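Local coordinates for polyhedrin (Operophtera brumata cypovirus 19, PDB 5A99), which probably builds the crystalline lattice of polyhedra, the viral occlusion bodies that encase cypovirus particles and protect them outside the insect host, at residues Asn106-Phe111 and Cys181-Ser186; Phe113-Asp118 and Gly122-Arg127; Asn132-Ser137 and Met141-Glu146. All blocks are in the same frame, centred on the assembly; numbering follows the deposited sequence.

Contact 1 of 3, residues Asn106-Phe111 and Cys181-Ser186; sequences NEPVSF and CHPVIS
The nearest pair of alpha carbons across the two segments is Glu107 CA and His182 CA, 7.4 Å apart. Each segment is a loop running into a strand, 106-111 into strand 110-116 and 181-186 into strand 184-190, and the main chains stay too far apart to pair directly. Glu107 spans the gap with an extended chain: CG lies opposite the carbonyl carbon (chi1 -64°), which carries the carboxylate to the edge of the imidazole. There His182 ND1 donates to Glu107 OE2 over 2.6 Å, with 154° at the hydrogen. The bond uses the syn lone pair of OE2, and carboxylate and ring lie nearly coplanar, 17° apart. Trp63 NE1 also binds OE2 and Gly104 N binds OE1, so both oxygens are held and the carboxylate is kept from turning. The two strands belong to different sheets, the six-stranded and the three-stranded antiparallel sheets packed as a beta-sandwich, and this contact joins them where the loops lead into the two sheets. Further into the sandwich, the prolines meet through their rings, with Pro108 CG 4.2 Å from Pro183 CG. A water links the main chains where they do not bond directly, 2.6 Å from Cys181 O and 3.1 Å from Pro108 O. Val109 and Ser110 both face Tyr40 in a classic beta bulge.

Contact 2 of 3, residues Phe113-Asp118 and Gly122-Arg127; sequences FIVQGD and GSVWFR
Phe113 and Phe126 form the tight end of this contact, an offset stack with ring centroids 4.7 Å apart and planes inclined by 30°. Phe126 CD1 lies over one face of the Phe113 ring, displaced toward its rim, and comes within 3.6 Å of Phe113 CG. In both residues CG stands opposite the backbone N (chi1 179° for Phe113), which sends the rings into the gap between the sheets, where they slide past each other in opposite directions. Val124 reaches the same ring at its edge, where its CG1 stands 4.1 Å from Phe113 CE2. Packing is looser toward Val115, whose CG2 meets only Val124 CG2, at 4.2 Å. Past this methyl pair the segments diverge: Gly117 and Asp118 do not meet the other segment, nor does Gly122, which lies exposed at the surface. The contact is thus wholly apolar, with side chains of strand 110-116 facing those of Val124 and Phe126 across the interior between two sheets. Phe187 of strand 184-190 adds a further ring beside Phe113, and Phe111 does so beside Phe126. Tyr170 and Trp168 of strand 164-173 lie against Phe126 and Val115, while Val189 of strand 184-190 packs against Val124.

Contact 3 of 3, residues Asn132-Ser137 and Met141-Glu146; sequences NNISSS and MEAVSE
A type II beta turn from Ile134 to Ser137 rests against Glu142-Val144, both within the long irregular loop that links strand 125-129 to strand 157-161. An Asx turn leads into it: Asn132 OD1 accepts from Ile134 N at 3.2 Å and so fixes the chain just ahead of the beta turn. At the corner, Ser135 O receives the backbone N-H of Val144, with 3.0 Å between Val144 N and the oxygen and an angle of 157° at the hydrogen. Where the turn ends, Ser137 OG points opposite its backbone N (chi1 -178°) and gives its proton to Glu142 OE1 in a very short bond of 2.5 Å. The Glu142 chain is extended and runs alongside the serine, so its CB and CG also lie near OG. The same hydroxyl is also hydrogen-bonded to Phe139 N, in the connection between the segments, which ties those residues to the turn, while Glu142 OE2 makes a salt bridge with Arg18 of a second subunit. One carboxylate thereby serves both the loop's own fold and the contact between subunits. Ser135 OG bonds to Tyr32 OH of the second subunit, and Ser136 OG bonds to Arg147 NE of its own chain. A water bridges the backbones, donating to Ser136 O and, in a longer bond, to Glu142 O. Ala143 fits against the turn between these polar links: its CB touches Ile134 CG2 at 3.7 Å, and its CA makes a bent C-H...O contact with Ser135 O, 3.2 Å away.

How the contacts relate
From the N terminus, the chain passes 106-111 and enters strand 110-116. Contact 2 closes first, across the three-residue connection 119-121, as the chain crosses from the six-stranded sheet into strand 125-129 of the three-stranded one. Contact 3 follows in series and closes residues 138-140 at the periphery of the chain. After strands 157-161 and 164-173, the chain returns at 181-186 and completes contact 1, whose 69-residue loop encloses both others. Contacts 1 and 2 meet where Phe111 and Ile185 pack on Phe126, and Ser186 O probably accepts from Arg127 N. Val184 touches Asn133 of contact 3. All three contacts border the second subunit.

Contact 1 of 3, residues Asn106-Phe111 and Cys181-Ser186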
loop_
_atom_site.group_PDB
_atom_site.type_symbol
_atom_site.label_atom_id
_atom_site.label_comp_id
_atom_site.label_asym_id
_atom_site.label_seq_id
_atom_site.Cartn_x
_atom_site.Cartn_y
_atom_site.Cartn_z
ATOM N N ASN A 106 3.379 14.819 -19.617
ATOM C CA ASN A 106 3.253 13.524 -18.952
ATOM C C ASN A 106 1.847 13.257 -18.433
ATOM O O ASN A 106 1.562 12.158 -17.972
ATOM C CB ASN A 106 4.268 13.406 -17.794
ATOM C CG ASN A 106 4.150 14.552 -16.779
ATOM O OD1 ASN A 106 3.647 15.632 -17.099
ATOM N ND2 ASN A 106 4.636 14.320 -15.558
ATOM N N GLU A 107 0.980 14.259 -18.501
ATOM C CA GLU A 107 -0.355 14.161 -17.908
ATOM C C GLU A 107 -1.390 13.574 -18.865
ATOM O O GLU A 107 -1.342 13.820 -20.064
ATOM C CB GLU A 107 -0.829 15.542 -17.458
ATOM C CG GLU A 107 0.009 16.179 -16.350
ATOM C CD GLU A 107 -0.607 17.473 -15.864
ATOM O OE1 GLU A 107 -0.536 18.474 -16.599
ATOM O OE2 GLU A 107 -1.188 17.486 -14.761
ATOM N N PRO A 108 -2.352 12.819 -18.318
ATOM C CA PRO A 108 -3.398 12.156 -19.100
ATOM C C PRO A 108 -4.419 13.160 -19.623
ATOM O O PRO A 108 -4.683 14.185 -18.990
ATOM C CB PRO A 108 -4.041 11.202 -18.083
ATOM C CG PRO A 108 -3.848 11.887 -16.765
ATOM C CD PRO A 108 -2.522 12.600 -16.870
ATOM N N VAL A 109 -4.976 12.864 -20.788
ATOM C CA VAL A 109 -6.003 13.699 -21.381
ATOM C C VAL A 109 -7.376 13.350 -20.826
ATOM O O VAL A 109 -8.221 14.218 -20.600
ATOM C CB VAL A 109 -6.022 13.500 -22.908
ATOM C CG1 VAL A 109 -7.082 14.383 -23.549
ATOM C CG2 VAL A 109 -4.661 13.796 -23.482
ATOM N N SER A 110 -7.598 12.063 -20.603
ATOM C CA SER A 110 -8.909 11.595 -20.205
ATOM C C SER A 110 -8.758 10.198 -19.643
ATOM O O SER A 110 -7.651 9.633 -19.628
ATOM C CB SER A 110 -9.869 11.589 -21.397
ATOM O OG SER A 110 -9.491 10.581 -22.323
ATOM N N PHE A 111 -9.867 9.647 -19.176
ATOM C CA PHE A 111 -9.845 8.347 -18.525
ATOM C C PHE A 111 -11.075 7.507 -18.886
ATOM O O PHE A 111 -12.112 8.032 -19.318
ATOM C CB PHE A 111 -9.808 8.540 -16.999
ATOM C CG PHE A 111 -11.117 9.009 -16.425
ATOM C CD1 PHE A 111 -12.113 8.098 -16.106
ATOM C CD2 PHE A 111 -11.371 10.362 -16.234
ATOM C CE1 PHE A 111 -13.332 8.526 -15.603
ATOM C CE2 PHE A 111 -12.597 10.793 -15.717
ATOM C CZ PHE A 111 -13.567 9.866 -15.399
ATOM N N CYS A 181 -8.012 19.140 -14.025
ATOM C CA CYS A 181 -6.980 19.001 -15.053
ATOM C C CYS A 181 -5.783 18.185 -14.599
ATOM O O CYS A 181 -5.149 17.515 -15.407
ATOM C CB CYS A 181 -6.456 20.377 -15.471
ATOM S SG CYS A 181 -7.344 21.174 -16.810
ATOM N N HIS A 182 -5.469 18.275 -13.311
ATOM C CA HIS A 182 -4.264 17.674 -12.737
ATOM C C HIS A 182 -4.716 16.755 -11.613
ATOM O O HIS A 182 -4.796 17.155 -10.456
ATOM C CB HIS A 182 -3.322 18.762 -12.220
ATOM C CG HIS A 182 -3.103 19.875 -13.201
ATOM N ND1 HIS A 182 -2.163 19.803 -14.206
ATOM C CD2 HIS A 182 -3.717 21.070 -13.349
ATOM C CE1 HIS A 182 -2.202 20.912 -14.925
ATOM N NE2 HIS A 182 -3.136 21.698 -14.426
ATOM N N PRO A 183 -5.035 15.510 -11.972
ATOM C CA PRO A 183 -5.858 14.622 -11.148
ATOM C C PRO A 183 -5.119 13.822 -10.087
ATOM O O PRO A 183 -3.945 13.461 -10.241
ATOM C CB PRO A 183 -6.455 13.659 -12.183
ATOM C CG PRO A 183 -5.386 13.533 -13.206
ATOM C CD PRO A 183 -4.725 14.910 -13.279
ATOM N N VAL A 184 -5.835 13.598 -8.989
ATOM C CA VAL A 184 -5.538 12.553 -8.019
ATOM C C VAL A 184 -6.779 11.662 -8.093
ATOM O O VAL A 184 -7.894 12.167 -8.204
ATOM C CB VAL A 184 -5.379 13.113 -6.601
ATOM C CG1 VAL A 184 -5.531 12.005 -5.567
ATOM C CG2 VAL A 184 -4.022 13.839 -6.436
ATOM N N ILE A 185 -6.612 10.352 -8.072
ATOM C CA ILE A 185 -7.762 9.488 -8.291
ATOM C C ILE A 185 -7.937 8.425 -7.216
ATOM O O ILE A 185 -7.006 7.675 -6.906
ATOM C CB ILE A 185 -7.698 8.832 -9.673
ATOM C CG1 ILE A 185 -7.899 9.886 -10.771
ATOM C CG2 ILE A 185 -8.765 7.772 -9.818
ATOM C CD1 ILE A 185 -7.553 9.382 -12.143
ATOM N N SER A 186 -9.144 8.392 -6.648
ATOM C CA SER A 186 -9.551 7.398 -5.656
ATOM C C SER A 186 -10.784 6.618 -6.154
ATOM O O SER A 186 -11.689 7.198 -6.755
ATOM C CB SER A 186 -9.874 8.078 -4.318
ATOM O OG SER A 186 -8.812 8.929 -3.923
HETATM O O HOH W 1 -4.006 15.295 -16.187
#

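Contact 2 of 3, residues Phe113-Asp118 and Gly122-Arg127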
loop_
_atom_site.group_PDB
_atom_site.type_symbol
_atom_site.label_atom_id
_atom_site.label_comp_id
_atom_site.label_asym_id
_atom_site.label_seq_id
_atom_site.Cartn_x
_atom_site.Cartn_y
_atom_site.Cartn_z
ATOM N N PHE A 113 -12.993 4.372 -16.608
ATOM C CA PHE A 113 -12.995 3.537 -15.412
ATOM C C PHE A 113 -13.987 2.404 -15.637
ATOM O O PHE A 113 -15.144 2.649 -15.983
ATOM C CB PHE A 113 -13.367 4.388 -14.193
ATOM C CG PHE A 113 -13.432 3.623 -12.902
ATOM C CD1 PHE A 113 -12.294 3.031 -12.369
ATOM C CD2 PHE A 113 -14.626 3.508 -12.207
ATOM C CE1 PHE A 113 -12.348 2.342 -11.162
ATOM C CE2 PHE A 113 -14.684 2.818 -11.001
ATOM C CZ PHE A 113 -13.539 2.231 -10.486
ATOM N N ILE A 114 -13.512 1.168 -15.481
ATOM C CA ILE A 114 -14.325 -0.018 -15.722
ATOM C C ILE A 114 -14.266 -0.986 -14.555
ATOM O O ILE A 114 -13.186 -1.387 -14.107
ATOM C CB ILE A 114 -13.887 -0.781 -17.002
ATOM C CG1 ILE A 114 -13.827 0.170 -18.198
ATOM C CG2 ILE A 114 -14.854 -1.931 -17.303
ATOM C CD1 ILE A 114 -12.941 -0.319 -19.300
ATOM N N VAL A 115 -15.446 -1.351 -14.064
ATOM C CA VAL A 115 -15.580 -2.375 -13.045
ATOM C C VAL A 115 -16.257 -3.576 -13.693
ATOM O O VAL A 115 -17.162 -3.429 -14.505
ATOM C CB VAL A 115 -16.395 -1.883 -11.833
ATOM C CG1 VAL A 115 -15.649 -0.751 -11.132
ATOM C CG2 VAL A 115 -17.788 -1.441 -12.258
ATOM N N GLN A 116 -15.762 -4.759 -13.366
ATOM C CA GLN A 116 -16.241 -5.995 -13.964
ATOM C C GLN A 116 -16.294 -7.105 -12.931
ATOM O O GLN A 116 -15.442 -7.185 -12.050
ATOM C CB GLN A 116 -15.327 -6.416 -15.116
ATOM C CG GLN A 116 -15.738 -7.727 -15.770
ATOM C CD GLN A 116 -14.804 -8.137 -16.921
ATOM O OE1 GLN A 116 -14.395 -7.306 -17.730
ATOM N NE2 GLN A 116 -14.485 -9.422 -17.000
ATOM N N GLY A 117 -17.293 -7.967 -13.066
ATOM C CA GLY A 117 -17.548 -9.029 -12.117
ATOM C C GLY A 117 -18.923 -8.841 -11.518
ATOM O O GLY A 117 -19.692 -7.994 -11.987
ATOM N N ASP A 118 -19.244 -9.642 -10.500
ATOM C CA ASP A 118 -20.511 -9.500 -9.801
ATOM C C ASP A 118 -20.336 -8.371 -8.805
ATOM O O ASP A 118 -20.190 -8.595 -7.599
ATOM C CB ASP A 118 -20.902 -10.795 -9.081
ATOM C CG ASP A 118 -22.269 -10.709 -8.441
ATOM O OD1 ASP A 118 -23.123 -9.980 -8.984
ATOM O OD2 ASP A 118 -22.488 -11.363 -7.398
ATOM N N GLY A 122 -23.949 -0.291 -5.957
ATOM C CA GLY A 122 -24.082 0.710 -4.913
ATOM C C GLY A 122 -22.788 0.993 -4.164
ATOM O O GLY A 122 -22.711 1.935 -3.384
ATOM N N SER A 123 -21.770 0.177 -4.382
ATOM C CA SER A 123 -20.478 0.414 -3.748
ATOM C C SER A 123 -19.509 1.099 -4.710
ATOM O O SER A 123 -18.415 1.495 -4.325
ATOM C CB SER A 123 -19.877 -0.899 -3.244
ATOM O OG SER A 123 -19.327 -1.661 -4.305
ATOM N N VAL A 124 -19.892 1.237 -5.970
ATOM C CA VAL A 124 -18.957 1.807 -6.935
ATOM C C VAL A 124 -18.779 3.313 -6.712
ATOM O O VAL A 124 -19.715 4.095 -6.873
ATOM C CB VAL A 124 -19.377 1.526 -8.390
ATOM C CG1 VAL A 124 -18.419 2.204 -9.328
ATOM C CG2 VAL A 124 -19.413 0.028 -8.653
ATOM N N TRP A 125 -17.562 3.696 -6.332
ATOM C CA TRP A 125 -17.262 5.052 -5.910
ATOM C C TRP A 125 -15.993 5.504 -6.609
ATOM O O TRP A 125 -15.017 4.773 -6.670
ATOM C CB TRP A 125 -17.101 5.081 -4.387
ATOM C CG TRP A 125 -16.600 6.381 -3.841
ATOM C CD1 TRP A 125 -17.329 7.519 -3.646
ATOM C CD2 TRP A 125 -15.268 6.674 -3.390
ATOM N NE1 TRP A 125 -16.535 8.504 -3.116
ATOM C CE2 TRP A 125 -15.267 8.014 -2.944
ATOM C CE3 TRP A 125 -14.082 5.939 -3.320
ATOM C CZ2 TRP A 125 -14.125 8.632 -2.438
ATOM C CZ3 TRP A 125 -12.941 6.559 -2.804
ATOM C CH2 TRP A 125 -12.973 7.890 -2.379
ATOM N N PHE A 126 -16.007 6.716 -7.141
ATOM C CA PHE A 126 -14.930 7.178 -7.998
ATOM C C PHE A 126 -14.812 8.693 -7.835
ATOM O O PHE A 126 -15.790 9.413 -8.016
ATOM C CB PHE A 126 -15.239 6.786 -9.453
ATOM C CG PHE A 126 -14.186 7.197 -10.433
ATOM C CD1 PHE A 126 -13.070 6.402 -10.654
ATOM C CD2 PHE A 126 -14.315 8.380 -11.141
ATOM C CE1 PHE A 126 -12.102 6.795 -11.554
ATOM C CE2 PHE A 126 -13.345 8.779 -12.043
ATOM C CZ PHE A 126 -12.243 7.990 -12.254
ATOM N N ARG A 127 -13.622 9.171 -7.474
ATOM C CA ARG A 127 -13.435 10.588 -7.169
ATOM C C ARG A 127 -12.105 11.079 -7.693
ATOM O O ARG A 127 -11.046 10.582 -7.296
ATOM C CB ARG A 127 -13.503 10.828 -5.649
ATOM C CG ARG A 127 -13.440 12.313 -5.227
ATOM C CD ARG A 127 -13.361 12.438 -3.733
ATOM N NE ARG A 127 -12.131 11.816 -3.244
ATOM C CZ ARG A 127 -11.912 11.457 -1.987
ATOM N NH1 ARG A 127 -12.842 11.645 -1.065
ATOM N NH2 ARG A 127 -10.752 10.907 -1.648
#

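Contact 3 of 3, residues Asn132-Ser137 and Met141-Glu146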
loop_
_atom_site.group_PDB
_atom_site.type_symbol
_atom_site.label_atom_id
_atom_site.label_comp_id
_atom_site.label_asym_id
_atom_site.label_seq_id
_atom_site.Cartn_x
_atom_site.Cartn_y
_atom_site.Cartn_z
ATOM N N ASN A 132 -4.040 18.883 -5.019
ATOM C CA ASN A 132 -3.872 19.182 -3.599
ATOM C C ASN A 132 -4.542 18.141 -2.708
ATOM O O ASN A 132 -4.303 18.105 -1.505
ATOM C CB ASN A 132 -4.363 20.599 -3.266
ATOM C CG ASN A 132 -5.867 20.802 -3.529
ATOM O OD1 ASN A 132 -6.667 19.869 -3.459
ATOM N ND2 ASN A 132 -6.248 22.040 -3.832
ATOM N N ASN A 133 -5.370 17.299 -3.328
ATOM C CA ASN A 133 -5.925 16.104 -2.702
ATOM C C ASN A 133 -6.809 16.382 -1.483
ATOM O O ASN A 133 -6.836 15.593 -0.526
ATOM C CB ASN A 133 -4.794 15.143 -2.327
ATOM C CG ASN A 133 -5.293 13.773 -1.895
ATOM O OD1 ASN A 133 -6.328 13.281 -2.360
ATOM N ND2 ASN A 133 -4.544 13.140 -1.005
ATOM N N ILE A 134 -7.548 17.487 -1.535
ATOM C CA ILE A 134 -8.553 17.787 -0.519
ATOM C C ILE A 134 -9.930 17.513 -1.095
ATOM O O ILE A 134 -10.301 18.032 -2.158
ATOM C CB ILE A 134 -8.452 19.238 -0.009
ATOM C CG1 ILE A 134 -7.061 19.467 0.607
ATOM C CG2 ILE A 134 -9.565 19.542 1.010
ATOM C CD1 ILE A 134 -6.737 20.930 0.842
ATOM N N SER A 135 -10.681 16.688 -0.374
ATOM C CA SER A 135 -11.887 16.099 -0.912
ATOM C C SER A 135 -13.042 17.075 -0.855
ATOM O O SER A 135 -13.404 17.589 0.211
ATOM C CB SER A 135 -12.224 14.802 -0.178
ATOM O OG SER A 135 -11.195 13.845 -0.350
ATOM N N SER A 136 -13.595 17.336 -2.032
ATOM C CA SER A 136 -14.765 18.188 -2.195
ATOM C C SER A 136 -14.598 19.567 -1.557
ATOM O O SER A 136 -15.577 20.179 -1.145
ATOM C CB SER A 136 -16.008 17.496 -1.625
ATOM O OG SER A 136 -17.184 18.270 -1.845
ATOM N N SER A 137 -13.365 20.062 -1.501
ATOM C CA SER A 137 -13.081 21.352 -0.870
ATOM C C SER A 137 -11.677 21.826 -1.214
ATOM O O SER A 137 -10.839 21.045 -1.676
ATOM C CB SER A 137 -13.222 21.239 0.656
ATOM O OG SER A 137 -12.996 22.483 1.302
ATOM N N MET A 141 -10.773 21.408 6.896
ATOM C CA MET A 141 -11.887 21.193 7.827
ATOM C C MET A 141 -13.232 21.137 7.105
ATOM O O MET A 141 -14.199 20.550 7.614
ATOM C CB MET A 141 -11.931 22.296 8.874
ATOM C CG MET A 141 -10.751 22.308 9.798
ATOM S SD MET A 141 -10.912 23.579 11.066
ATOM C CE MET A 141 -9.190 23.644 11.591
ATOM N N GLU A 142 -13.282 21.751 5.925
ATOM C CA GLU A 142 -14.511 21.778 5.128
ATOM C C GLU A 142 -14.656 20.488 4.333
ATOM O O GLU A 142 -15.771 20.089 3.982
ATOM C CB GLU A 142 -14.519 22.976 4.171
ATOM C CG GLU A 142 -15.788 23.067 3.332
ATOM C CD GLU A 142 -15.739 24.159 2.277
ATOM O OE1 GLU A 142 -14.793 24.159 1.457
ATOM O OE2 GLU A 142 -16.666 25.005 2.257
ATOM N N ALA A 143 -13.515 19.843 4.080
ATOM C CA ALA A 143 -13.428 18.624 3.284
ATOM C C ALA A 143 -14.469 17.585 3.692
ATOM O O ALA A 143 -14.747 17.393 4.875
ATOM C CB ALA A 143 -12.026 18.037 3.396
ATOM N N VAL A 144 -15.034 16.915 2.699
ATOM C CA VAL A 144 -16.072 15.924 2.932
ATOM C C VAL A 144 -15.817 14.667 2.119
ATOM O O VAL A 144 -15.466 14.733 0.937
ATOM C CB VAL A 144 -17.468 16.496 2.624
ATOM C CG1 VAL A 144 -18.503 15.381 2.497
ATOM C CG2 VAL A 144 -17.864 17.468 3.706
ATOM N N SER A 145 -15.985 13.516 2.765
ATOM C CA SER A 145 -15.602 12.235 2.168
ATOM C C SER A 145 -16.755 11.537 1.443
ATOM O O SER A 145 -16.545 10.561 0.725
ATOM C CB SER A 145 -15.081 11.306 3.250
ATOM O OG SER A 145 -16.108 11.010 4.173
ATOM N N GLU A 146 -17.971 12.028 1.654
ATOM C CA GLU A 146 -19.157 11.429 1.063
ATOM C C GLU A 146 -19.933 12.442 0.217
ATOM O O GLU A 146 -20.579 13.352 0.749
ATOM C CB GLU A 146 -20.076 10.873 2.150
ATOM C CG GLU A 146 -19.474 9.756 2.996
ATOM C CD GLU A 146 -19.298 8.452 2.229
ATOM O OE1 GLU A 146 -19.683 8.384 1.032
ATOM O OE2 GLU A 146 -18.771 7.491 2.834
HETATM O O HOH W 2 -16.939 19.621 0.934
#